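Long-range contacts in cell death-related nuclease 4 (Caenorhabditis elegans, PDB 5DK5), which degrades RNA and DNA from the 3' end as a metal-dependent DEDDh exonuclease and takes part in apoptotic DNA degradation: residues L22-E27 with F116-D121; D36-V41 with P298-K303; F145-N150 with V212-L217. One frame throughout, in Å; residues are numbered along the deposited sequence.

Contact 1 of 3, residues L22-E27 with F116-D121; sequences LILDFE and FAFVCD
Leu22 and Ile23 pair with Phe118 and Val119 as neighbouring parallel strands in the buried centre of the exonuclease sheet. Three backbone hydrogen bonds hold the strands. Leu22 N donates to Ala117 O at 3.1 Å. Val119 N donates to Leu22 O at 2.9 Å. Leu24 N donates to Val119 O, also at 2.9 Å. The segments then diverge, at 47° between their axes. Where they part, a water lies between Leu24 O and Asp121 N.

This is the core of the RNase H-like fold of DEDDh exonucleases, in which the first strand carries metal ligands. Asp25 and Glu27 bind magnesium just past the paired residues, and Asp194 on helix 191-207 is a further magnesium ligand. Ile23 points to the sheet face covered by that helix, where it packs on Ile198. Across the strands, Ile23 CG1 lies 4.3 Å from Val119 CB.

Leu22, Phe118 and Leu24 interlock beside the pairing. One methyl of Leu22 touches two rings. Leu22 CD1 lies 3.6 Å from Phe118 CE1. The same CD1 of Leu22 is 3.7 Å from Phe116 CD2. Leu24 CD1 in turn meets Phe118 CD1 at 3.6 Å. Leu24 CG stands anti to its backbone N (chi1 175°), and the two branches split the work: CD1 takes the ring, while Leu24 CD2 packs against Cys120 SG at 3.8 Å. The rim of the Phe118 ring is thus touched by two leucines, both crossing it at a slant. Phe145 meets the same ring edge-to-face.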
loop_
_atom_site.group_PDB
_atom_site.type_symbol
_atom_site.label_atom_id
_atom_site.label_comp_id
_atom_site.label_asym_id
_atom_site.label_seq_id
_atom_site.Cartn_x
_atom_site.Cartn_y
_atom_site.Cartn_z
ATOM N N LEU B 22 -15.586 -7.861 26.943
ATOM C CA LEU B 22 -15.383 -8.165 25.534
ATOM C C LEU B 22 -13.921 -7.977 25.160
ATOM O O LEU B 22 -13.429 -6.856 25.101
ATOM C CB LEU B 22 -16.265 -7.273 24.658
ATOM C CG LEU B 22 -17.770 -7.330 24.931
ATOM C CD1 LEU B 22 -18.508 -6.370 24.010
ATOM C CD2 LEU B 22 -18.307 -8.747 24.770
ATOM N N ILE B 23 -13.227 -9.080 24.910
ATOM C CA ILE B 23 -11.831 -9.011 24.509
ATOM C C ILE B 23 -11.762 -8.580 23.046
ATOM O O ILE B 23 -12.125 -9.340 22.151
ATOM C CB ILE B 23 -11.110 -10.357 24.704
ATOM C CG1 ILE B 23 -11.056 -10.729 26.188
ATOM C CG2 ILE B 23 -9.692 -10.299 24.146
ATOM C CD1 ILE B 23 -12.289 -11.451 26.697
ATOM N N LEU B 24 -11.291 -7.358 22.816
ATOM C CA LEU B 24 -11.305 -6.749 21.489
ATOM C C LEU B 24 -9.924 -6.758 20.841
ATOM O O LEU B 24 -8.909 -6.617 21.523
ATOM C CB LEU B 24 -11.834 -5.315 21.586
ATOM C CG LEU B 24 -11.808 -4.460 20.320
ATOM C CD1 LEU B 24 -13.003 -3.522 20.309
ATOM C CD2 LEU B 24 -10.517 -3.657 20.222
ATOM N N ASP B 25 -9.894 -6.913 19.519
ATOM C CA ASP B 25 -8.640 -6.917 18.773
ATOM C C ASP B 25 -8.813 -6.408 17.345
ATOM O O ASP B 25 -9.655 -6.904 16.595
ATOM C CB ASP B 25 -8.044 -8.322 18.734
ATOM C CG ASP B 25 -6.713 -8.366 18.013
ATOM O OD1 ASP B 25 -6.704 -8.447 16.767
ATOM O OD2 ASP B 25 -5.671 -8.315 18.695
ATOM N N PHE B 26 -7.998 -5.422 16.981
ATOM C CA PHE B 26 -7.948 -4.913 15.617
ATOM C C PHE B 26 -6.638 -5.307 14.949
ATOM O O PHE B 26 -5.580 -5.295 15.576
ATOM C CB PHE B 26 -8.089 -3.387 15.586
ATOM C CG PHE B 26 -9.467 -2.886 15.913
ATOM C CD1 PHE B 26 -10.569 -3.310 15.189
ATOM C CD2 PHE B 26 -9.655 -1.960 16.927
ATOM C CE1 PHE B 26 -11.832 -2.834 15.483
ATOM C CE2 PHE B 26 -10.915 -1.482 17.225
ATOM C CZ PHE B 26 -12.006 -1.920 16.501
ATOM N N GLU B 27 -6.726 -5.676 13.678
ATOM C CA GLU B 27 -5.554 -5.794 12.820
ATOM C C GLU B 27 -5.701 -4.773 11.706
ATOM O O GLU B 27 -6.813 -4.517 11.242
ATOM C CB GLU B 27 -5.415 -7.208 12.260
ATOM C CG GLU B 27 -5.296 -8.278 13.335
ATOM C CD GLU B 27 -4.074 -8.100 14.221
ATOM O OE1 GLU B 27 -3.033 -7.629 13.716
ATOM O OE2 GLU B 27 -4.161 -8.429 15.425
ATOM N N PHE B 116 -20.726 -3.210 30.455
ATOM C CA PHE B 116 -19.687 -4.064 29.896
ATOM C C PHE B 116 -18.504 -3.188 29.506
ATOM O O PHE B 116 -18.660 -1.984 29.301
ATOM C CB PHE B 116 -20.208 -4.846 28.689
ATOM C CG PHE B 116 -20.475 -3.992 27.483
ATOM C CD1 PHE B 116 -21.685 -3.338 27.334
ATOM C CD2 PHE B 116 -19.512 -3.844 26.497
ATOM C CE1 PHE B 116 -21.931 -2.552 26.226
ATOM C CE2 PHE B 116 -19.754 -3.060 25.386
ATOM C CZ PHE B 116 -20.964 -2.412 25.250
ATOM N N ALA B 117 -17.323 -3.790 29.416
ATOM C CA ALA B 117 -16.114 -3.057 29.051
ATOM C C ALA B 117 -15.227 -3.890 28.137
ATOM O O ALA B 117 -15.203 -5.119 28.225
ATOM C CB ALA B 117 -15.349 -2.647 30.296
ATOM N N PHE B 118 -14.497 -3.209 27.259
ATOM C CA PHE B 118 -13.591 -3.881 26.341
ATOM C C PHE B 118 -12.229 -4.107 26.986
ATOM O O PHE B 118 -11.757 -3.282 27.767
ATOM C CB PHE B 118 -13.438 -3.074 25.049
ATOM C CG PHE B 118 -14.671 -3.067 24.196
ATOM C CD1 PHE B 118 -14.939 -4.120 23.340
ATOM C CD2 PHE B 118 -15.568 -2.015 24.259
ATOM C CE1 PHE B 118 -16.076 -4.121 22.557
ATOM C CE2 PHE B 118 -16.707 -2.011 23.480
ATOM C CZ PHE B 118 -16.962 -3.065 22.628
ATOM N N VAL B 119 -11.617 -5.239 26.655
ATOM C CA VAL B 119 -10.289 -5.587 27.143
ATOM C C VAL B 119 -9.328 -5.713 25.968
ATOM O O VAL B 119 -9.653 -6.335 24.955
ATOM C CB VAL B 119 -10.307 -6.906 27.936
ATOM C CG1 VAL B 119 -8.920 -7.230 28.478
ATOM C CG2 VAL B 119 -11.324 -6.827 29.070
ATOM N N CYS B 120 -8.148 -5.117 26.109
ATOM C CA CYS B 120 -7.121 -5.175 25.076
ATOM C C CYS B 120 -5.769 -5.441 25.725
ATOM O O CYS B 120 -5.621 -5.306 26.940
ATOM C CB CYS B 120 -7.088 -3.874 24.271
ATOM S SG CYS B 120 -8.668 -3.428 23.509
ATOM N N ASP B 121 -4.785 -5.824 24.917
ATOM C CA ASP B 121 -3.454 -6.121 25.433
ATOM C C ASP B 121 -2.581 -4.866 25.470
ATOM O O ASP B 121 -1.456 -4.902 25.964
ATOM C CB ASP B 121 -2.785 -7.208 24.591
ATOM C CG ASP B 121 -2.479 -6.755 23.180
ATOM O OD1 ASP B 121 -3.187 -5.864 22.663
ATOM O OD2 ASP B 121 -1.528 -7.299 22.583
HETATM O O HOH W 1 -6.013 -5.999 21.862
#

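Contact 2 of 3, residues D36-V41 with P298-K303; sequences DYPCEV and PIHFAK
Asp36 reaches from the loop between strands 20-28 and 41-50 to the start of the helix at 300-305. Its CB carries CG anti to the backbone N (chi1 -163°), which sends the carboxylate to the first turn of that helix. CG of Asp36 lies 3.6 Å from His300 CB. OD1 accepts from Phe301 N at 2.9 Å, met nearly along its C-O axis with an N-H...O angle of 158°. The same oxygen sits 3.3 Å from Phe301 CD2, at the edge of the ring and near its plane. OD2 takes His300 N at 3.0 Å with its syn lone pair, and it also forms a salt bridge with Arg236. Two backbone N-H groups and a guanidinium therefore grip one buried carboxylate, which probably favours its charged form.

The His300 ring turns back toward the loop, and its CD2 is 3.8 Å from Pro38 CD. Its nitrogens bond to Thr73 and Asp90 of the second subunit, so this joint forms part of the dimer interface. Pro38 is the centre of an inverse gamma turn, closed by Cys39 N to Tyr37 O. At the helix start, the carboxylate of Asp36, remote in sequence, accepts from the first backbone N-H groups of the C-terminal helix that follows N-cap Ile299.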
loop_
_atom_site.group_PDB
_atom_site.type_symbol
_atom_site.label_atom_id
_atom_site.label_comp_id
_atom_site.label_asym_id
_atom_site.label_seq_id
_atom_site.Cartn_x
_atom_site.Cartn_y
_atom_site.Cartn_z
ATOM N N ASP B 36 4.953 6.275 9.309
ATOM C CA ASP B 36 4.110 7.319 8.738
ATOM C C ASP B 36 3.125 6.662 7.781
ATOM O O ASP B 36 3.164 6.888 6.570
ATOM C CB ASP B 36 4.949 8.381 8.024
ATOM C CG ASP B 36 4.178 9.665 7.778
ATOM O OD1 ASP B 36 2.954 9.682 8.024
ATOM O OD2 ASP B 36 4.798 10.656 7.341
ATOM N N TYR B 37 2.243 5.842 8.342
ATOM C CA TYR B 37 1.354 4.996 7.562
ATOM C C TYR B 37 -0.088 5.149 8.046
ATOM O O TYR B 37 -0.342 5.084 9.247
ATOM C CB TYR B 37 1.799 3.538 7.676
ATOM C CG TYR B 37 1.213 2.620 6.630
ATOM C CD1 TYR B 37 0.002 1.973 6.844
ATOM C CD2 TYR B 37 1.878 2.390 5.433
ATOM C CE1 TYR B 37 -0.534 1.128 5.888
ATOM C CE2 TYR B 37 1.351 1.550 4.475
ATOM C CZ TYR B 37 0.147 0.921 4.707
ATOM O OH TYR B 37 -0.377 0.083 3.749
ATOM N N PRO B 38 -1.040 5.350 7.115
ATOM C CA PRO B 38 -2.445 5.528 7.494
ATOM C C PRO B 38 -3.144 4.197 7.756
ATOM O O PRO B 38 -3.940 3.738 6.937
ATOM C CB PRO B 38 -3.034 6.240 6.276
ATOM C CG PRO B 38 -2.267 5.678 5.136
ATOM C CD PRO B 38 -0.861 5.449 5.656
ATOM N N CYS B 39 -2.843 3.595 8.904
ATOM C CA CYS B 39 -3.364 2.278 9.258
ATOM C C CYS B 39 -4.886 2.213 9.185
ATOM O O CYS B 39 -5.584 2.986 9.842
ATOM C CB CYS B 39 -2.901 1.892 10.665
ATOM S SG CYS B 39 -1.108 1.799 10.859
ATOM N N GLU B 40 -5.385 1.282 8.374
ATOM C CA GLU B 40 -6.814 1.003 8.270
ATOM C C GLU B 40 -7.122 -0.382 8.819
ATOM O O GLU B 40 -6.391 -1.332 8.550
ATOM C CB GLU B 40 -7.282 1.087 6.819
ATOM C CG GLU B 40 -7.112 2.442 6.176
ATOM C CD GLU B 40 -7.422 2.407 4.696
ATOM O OE1 GLU B 40 -6.549 1.971 3.916
ATOM O OE2 GLU B 40 -8.545 2.801 4.313
ATOM N N VAL B 41 -8.212 -0.496 9.571
ATOM C CA VAL B 41 -8.652 -1.780 10.104
ATOM C C VAL B 41 -8.987 -2.748 8.972
ATOM O O VAL B 41 -9.708 -2.391 8.040
ATOM C CB VAL B 41 -9.889 -1.615 11.011
ATOM C CG1 VAL B 41 -10.397 -2.971 11.495
ATOM C CG2 VAL B 41 -9.564 -0.722 12.195
ATOM N N PRO B 298 6.241 16.629 5.511
ATOM C CA PRO B 298 4.855 16.519 5.975
ATOM C C PRO B 298 4.559 15.191 6.668
ATOM O O PRO B 298 5.169 14.174 6.338
ATOM C CB PRO B 298 4.034 16.633 4.679
ATOM C CG PRO B 298 5.014 16.974 3.591
ATOM C CD PRO B 298 6.334 16.476 4.051
ATOM N N ILE B 299 3.629 15.214 7.617
ATOM C CA ILE B 299 3.148 13.994 8.259
ATOM C C ILE B 299 2.067 13.372 7.382
ATOM O O ILE B 299 0.928 13.839 7.365
ATOM C CB ILE B 299 2.575 14.267 9.665
ATOM C CG1 ILE B 299 3.535 15.132 10.490
ATOM C CG2 ILE B 299 2.279 12.959 10.380
ATOM C CD1 ILE B 299 4.871 14.479 10.785
ATOM N N HIS B 300 2.426 12.320 6.656
ATOM C CA HIS B 300 1.530 11.735 5.661
ATOM C C HIS B 300 0.206 11.260 6.262
ATOM O O HIS B 300 -0.862 11.572 5.736
ATOM C CB HIS B 300 2.218 10.567 4.947
ATOM C CG HIS B 300 1.294 9.744 4.106
ATOM N ND1 HIS B 300 0.634 10.250 3.005
ATOM C CD2 HIS B 300 0.916 8.446 4.205
ATOM C CE1 HIS B 300 -0.106 9.300 2.463
ATOM N NE2 HIS B 300 0.046 8.197 3.172
ATOM N N PHE B 301 0.274 10.514 7.361
ATOM C CA PHE B 301 -0.928 9.912 7.932
ATOM C C PHE B 301 -1.861 10.975 8.503
ATOM O O PHE B 301 -3.072 10.777 8.568
ATOM C CB PHE B 301 -0.563 8.883 9.012
ATOM C CG PHE B 301 -0.262 9.481 10.363
ATOM C CD1 PHE B 301 -1.285 9.766 11.257
ATOM C CD2 PHE B 301 1.043 9.729 10.750
ATOM C CE1 PHE B 301 -1.010 10.306 12.499
ATOM C CE2 PHE B 301 1.323 10.267 11.993
ATOM C CZ PHE B 301 0.294 10.555 12.868
ATOM N N ALA B 302 -1.294 12.100 8.925
ATOM C CA ALA B 302 -2.097 13.214 9.408
ATOM C C ALA B 302 -2.750 13.927 8.229
ATOM O O ALA B 302 -3.929 14.281 8.274
ATOM C CB ALA B 302 -1.243 14.180 10.210
ATOM N N LYS B 303 -1.971 14.115 7.168
ATOM C CA LYS B 303 -2.428 14.836 5.987
ATOM C C LYS B 303 -3.577 14.114 5.291
ATOM O O LYS B 303 -4.569 14.731 4.908
ATOM C CB LYS B 303 -1.271 15.025 5.005
ATOM C CG LYS B 303 -1.465 16.163 4.016
ATOM C CD LYS B 303 -1.311 17.511 4.698
ATOM C CE LYS B 303 -1.274 18.647 3.694
ATOM N NZ LYS B 303 -1.040 19.959 4.358
#

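Contact 3 of 3, residues F145-N150 with V212-L217; sequences FRQYIN and VTVNEL. With IPA (isopropyl alcohol), chain L.
A classic beta bulge marks the meeting of antiparallel strands 147-150 and 216-219 in the mixed sheet of the exonuclease fold. Asn215 and Glu216 both face Tyr148. Tyr148 N donates to Glu216 O at 3.2 Å, while Tyr148 O receives only weak bonds from Asn215 N and Glu216 N. Within the bulge, the Asn215 side chain bonds to the backbone of Asn150. Its CG sits between the backbone N and the carbonyl carbon (chi1 53°), and this turns the amide to that backbone. OD1 of Asn215 accepts from Asn150 N at 2.8 Å, in the carbonyl plane and on a lone pair. ND2 of Asn215 gives a nearly straight bond to Asn150 O at 2.9 Å, with the acceptor in its amide plane. A leucine in its place would probably leave Asn150 N and O without these mates and let the strand end drift from the bulge.

Asn150 is also the N-cap of helix 151-161, through OD1 to Lys153 N. Its ND2 approaches Glu216 OE2 from above the carboxylate plane and also binds an isopropyl alcohol, probably from the crystallisation liquor. On the other flank, Ile149 CG2 packs on Val212 CG1 at 3.7 Å, their side chains crossing at about a right angle. Gln147 CB meets Leu217 CD2 at 3.6 Å. Arg146 leads away to Leu218 O and lies against zinc ligands Cys270 and Cys280.

The carboxylate of Glu216 stands 74° to the Tyr148 ring. The modelled separation of Tyr148 OH and Glu216 OE1 is too short to be trusted. Glu216 lays its CB over one face of the Tyr148 ring, 4.1 Å from the centroid.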
loop_
_atom_site.group_PDB
_atom_site.type_symbol
_atom_site.label_atom_id
_atom_site.label_comp_id
_atom_site.label_asym_id
_atom_site.label_seq_id
_atom_site.Cartn_x
_atom_site.Cartn_y
_atom_site.Cartn_z
ATOM N N PHE B 145 -15.609 3.063 23.699
ATOM C CA PHE B 145 -14.222 2.992 23.242
ATOM C C PHE B 145 -13.344 4.028 23.952
ATOM O O PHE B 145 -12.124 4.038 23.775
ATOM C CB PHE B 145 -14.126 3.204 21.724
ATOM C CG PHE B 145 -14.429 1.975 20.894
ATOM C CD1 PHE B 145 -14.723 0.752 21.480
ATOM C CD2 PHE B 145 -14.397 2.051 19.512
ATOM C CE1 PHE B 145 -14.987 -0.363 20.700
ATOM C CE2 PHE B 145 -14.659 0.940 18.728
ATOM C CZ PHE B 145 -14.954 -0.267 19.322
ATOM N N ARG B 146 -13.962 4.900 24.745
ATOM C CA ARG B 146 -13.228 5.940 25.460
ATOM C C ARG B 146 -13.002 5.553 26.924
ATOM O O ARG B 146 -12.468 6.334 27.714
ATOM C CB ARG B 146 -13.968 7.275 25.358
ATOM C CG ARG B 146 -13.928 7.870 23.954
ATOM C CD ARG B 146 -14.526 9.264 23.896
ATOM N NE ARG B 146 -13.872 10.185 24.821
ATOM C CZ ARG B 146 -14.052 11.501 24.821
ATOM N NH1 ARG B 146 -14.866 12.066 23.938
ATOM N NH2 ARG B 146 -13.413 12.258 25.704
ATOM N N GLN B 147 -13.423 4.343 27.275
ATOM C CA GLN B 147 -13.026 3.715 28.528
ATOM C C GLN B 147 -12.820 2.231 28.259
ATOM O O GLN B 147 -13.603 1.612 27.540
ATOM C CB GLN B 147 -14.070 3.934 29.625
ATOM C CG GLN B 147 -15.443 3.328 29.339
ATOM C CD GLN B 147 -16.330 3.277 30.570
ATOM O OE1 GLN B 147 -17.043 2.296 30.792
ATOM N NE2 GLN B 147 -16.294 4.333 31.376
ATOM N N TYR B 148 -11.756 1.664 28.813
ATOM C CA TYR B 148 -11.436 0.269 28.544
ATOM C C TYR B 148 -10.417 -0.279 29.531
ATOM O O TYR B 148 -9.921 0.442 30.396
ATOM C CB TYR B 148 -10.911 0.112 27.115
ATOM C CG TYR B 148 -9.655 0.903 26.838
ATOM C CD1 TYR B 148 -9.722 2.210 26.373
ATOM C CD2 TYR B 148 -8.403 0.341 27.035
ATOM C CE1 TYR B 148 -8.576 2.936 26.117
ATOM C CE2 TYR B 148 -7.250 1.057 26.782
ATOM C CZ TYR B 148 -7.343 2.353 26.322
ATOM O OH TYR B 148 -6.200 3.075 26.069
ATOM N N ILE B 149 -10.116 -1.565 29.381
ATOM C CA ILE B 149 -9.193 -2.260 30.263
ATOM C C ILE B 149 -7.909 -2.626 29.531
ATOM O O ILE B 149 -7.907 -3.493 28.656
ATOM C CB ILE B 149 -9.832 -3.538 30.842
ATOM C CG1 ILE B 149 -11.149 -3.183 31.546
ATOM C CG2 ILE B 149 -8.856 -4.241 31.788
ATOM C CD1 ILE B 149 -11.848 -4.343 32.222
ATOM N N ASN B 150 -6.823 -1.952 29.888
ATOM C CA ASN B 150 -5.500 -2.310 29.395
ATOM C C ASN B 150 -4.965 -3.462 30.236
ATOM O O ASN B 150 -4.502 -3.260 31.358
ATOM C CB ASN B 150 -4.560 -1.106 29.451
ATOM C CG ASN B 150 -3.238 -1.359 28.753
ATOM O OD1 ASN B 150 -2.750 -2.488 28.697
ATOM N ND2 ASN B 150 -2.648 -0.301 28.215
ATOM N N VAL B 212 -9.388 -6.840 37.986
ATOM C CA VAL B 212 -9.537 -6.301 36.640
ATOM C C VAL B 212 -10.642 -5.250 36.564
ATOM O O VAL B 212 -11.789 -5.510 36.927
ATOM C CB VAL B 212 -9.833 -7.431 35.629
ATOM C CG1 VAL B 212 -9.918 -6.884 34.213
ATOM C CG2 VAL B 212 -8.761 -8.510 35.721
ATOM N N THR B 213 -10.277 -4.059 36.096
ATOM C CA THR B 213 -11.214 -2.949 35.949
ATOM C C THR B 213 -10.718 -1.988 34.872
ATOM O O THR B 213 -9.568 -2.071 34.444
ATOM C CB THR B 213 -11.387 -2.166 37.267
ATOM O OG1 THR B 213 -11.345 -3.068 38.379
ATOM C CG2 THR B 213 -12.706 -1.407 37.282
ATOM N N VAL B 214 -11.589 -1.082 34.434
ATOM C CA VAL B 214 -11.186 0.021 33.566
ATOM C C VAL B 214 -10.038 0.798 34.211
ATOM O O VAL B 214 -10.188 1.339 35.307
ATOM C CB VAL B 214 -12.370 0.977 33.283
ATOM C CG1 VAL B 214 -11.898 2.266 32.607
ATOM C CG2 VAL B 214 -13.428 0.279 32.431
ATOM N N ASN B 215 -8.897 0.844 33.526
ATOM C CA ASN B 215 -7.712 1.531 34.036
ATOM C C ASN B 215 -7.199 2.613 33.086
ATOM O O ASN B 215 -6.233 3.312 33.397
ATOM C CB ASN B 215 -6.598 0.520 34.320
ATOM C CG ASN B 215 -6.304 -0.377 33.134
ATOM O OD1 ASN B 215 -6.824 -0.175 32.037
ATOM N ND2 ASN B 215 -5.455 -1.375 33.349
ATOM N N GLU B 216 -7.844 2.746 31.930
ATOM C CA GLU B 216 -7.489 3.784 30.967
ATOM C C GLU B 216 -8.733 4.450 30.390
ATOM O O GLU B 216 -9.724 3.786 30.082
ATOM C CB GLU B 216 -6.632 3.202 29.838
ATOM C CG GLU B 216 -5.214 2.847 30.269
ATOM C CD GLU B 216 -4.291 2.557 29.098
ATOM O OE1 GLU B 216 -4.756 2.594 27.939
ATOM O OE2 GLU B 216 -3.094 2.291 29.337
ATOM N N LEU B 217 -8.663 5.773 30.260
ATOM C CA LEU B 217 -9.746 6.574 29.704
ATOM C C LEU B 217 -9.208 7.464 28.591
ATOM O O LEU B 217 -8.034 7.832 28.598
ATOM C CB LEU B 217 -10.398 7.437 30.785
ATOM C CG LEU B 217 -10.784 6.759 32.100
ATOM C CD1 LEU B 217 -11.077 7.811 33.155
ATOM C CD2 LEU B 217 -11.981 5.848 31.908
HETATM C C1 IPA L . 1.427 -0.819 28.022
HETATM C C2 IPA L . 0.902 -0.902 26.607
HETATM C C3 IPA L . 2.051 -0.830 25.625
HETATM O O2 IPA L . 0.035 0.183 26.380
#

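Overall arrangement
From the N terminus, strand 20-28 opens contact 1 and the loop after it opens contact 2. Contact 1 closes first, at 116-121, after two further strands and three helices. Contact 3 then opens at 145-150 and closes at 212-217, across helices that include 191-207. Contact 2 closes last, at 298-303, near the C terminus. Contacts 1 and 2 therefore cross, contacts 1 and 3 follow in series, and contact 3 falls wholly within the span of contact 2. Contacts 1 and 3 share one sheet, since strands 116-120 and 147-150 are neighbours. Contact 2 ties the C-terminal helix to the loop between strands 20-28 and 41-50, and its Val41 packs on Phe26 of contact 1.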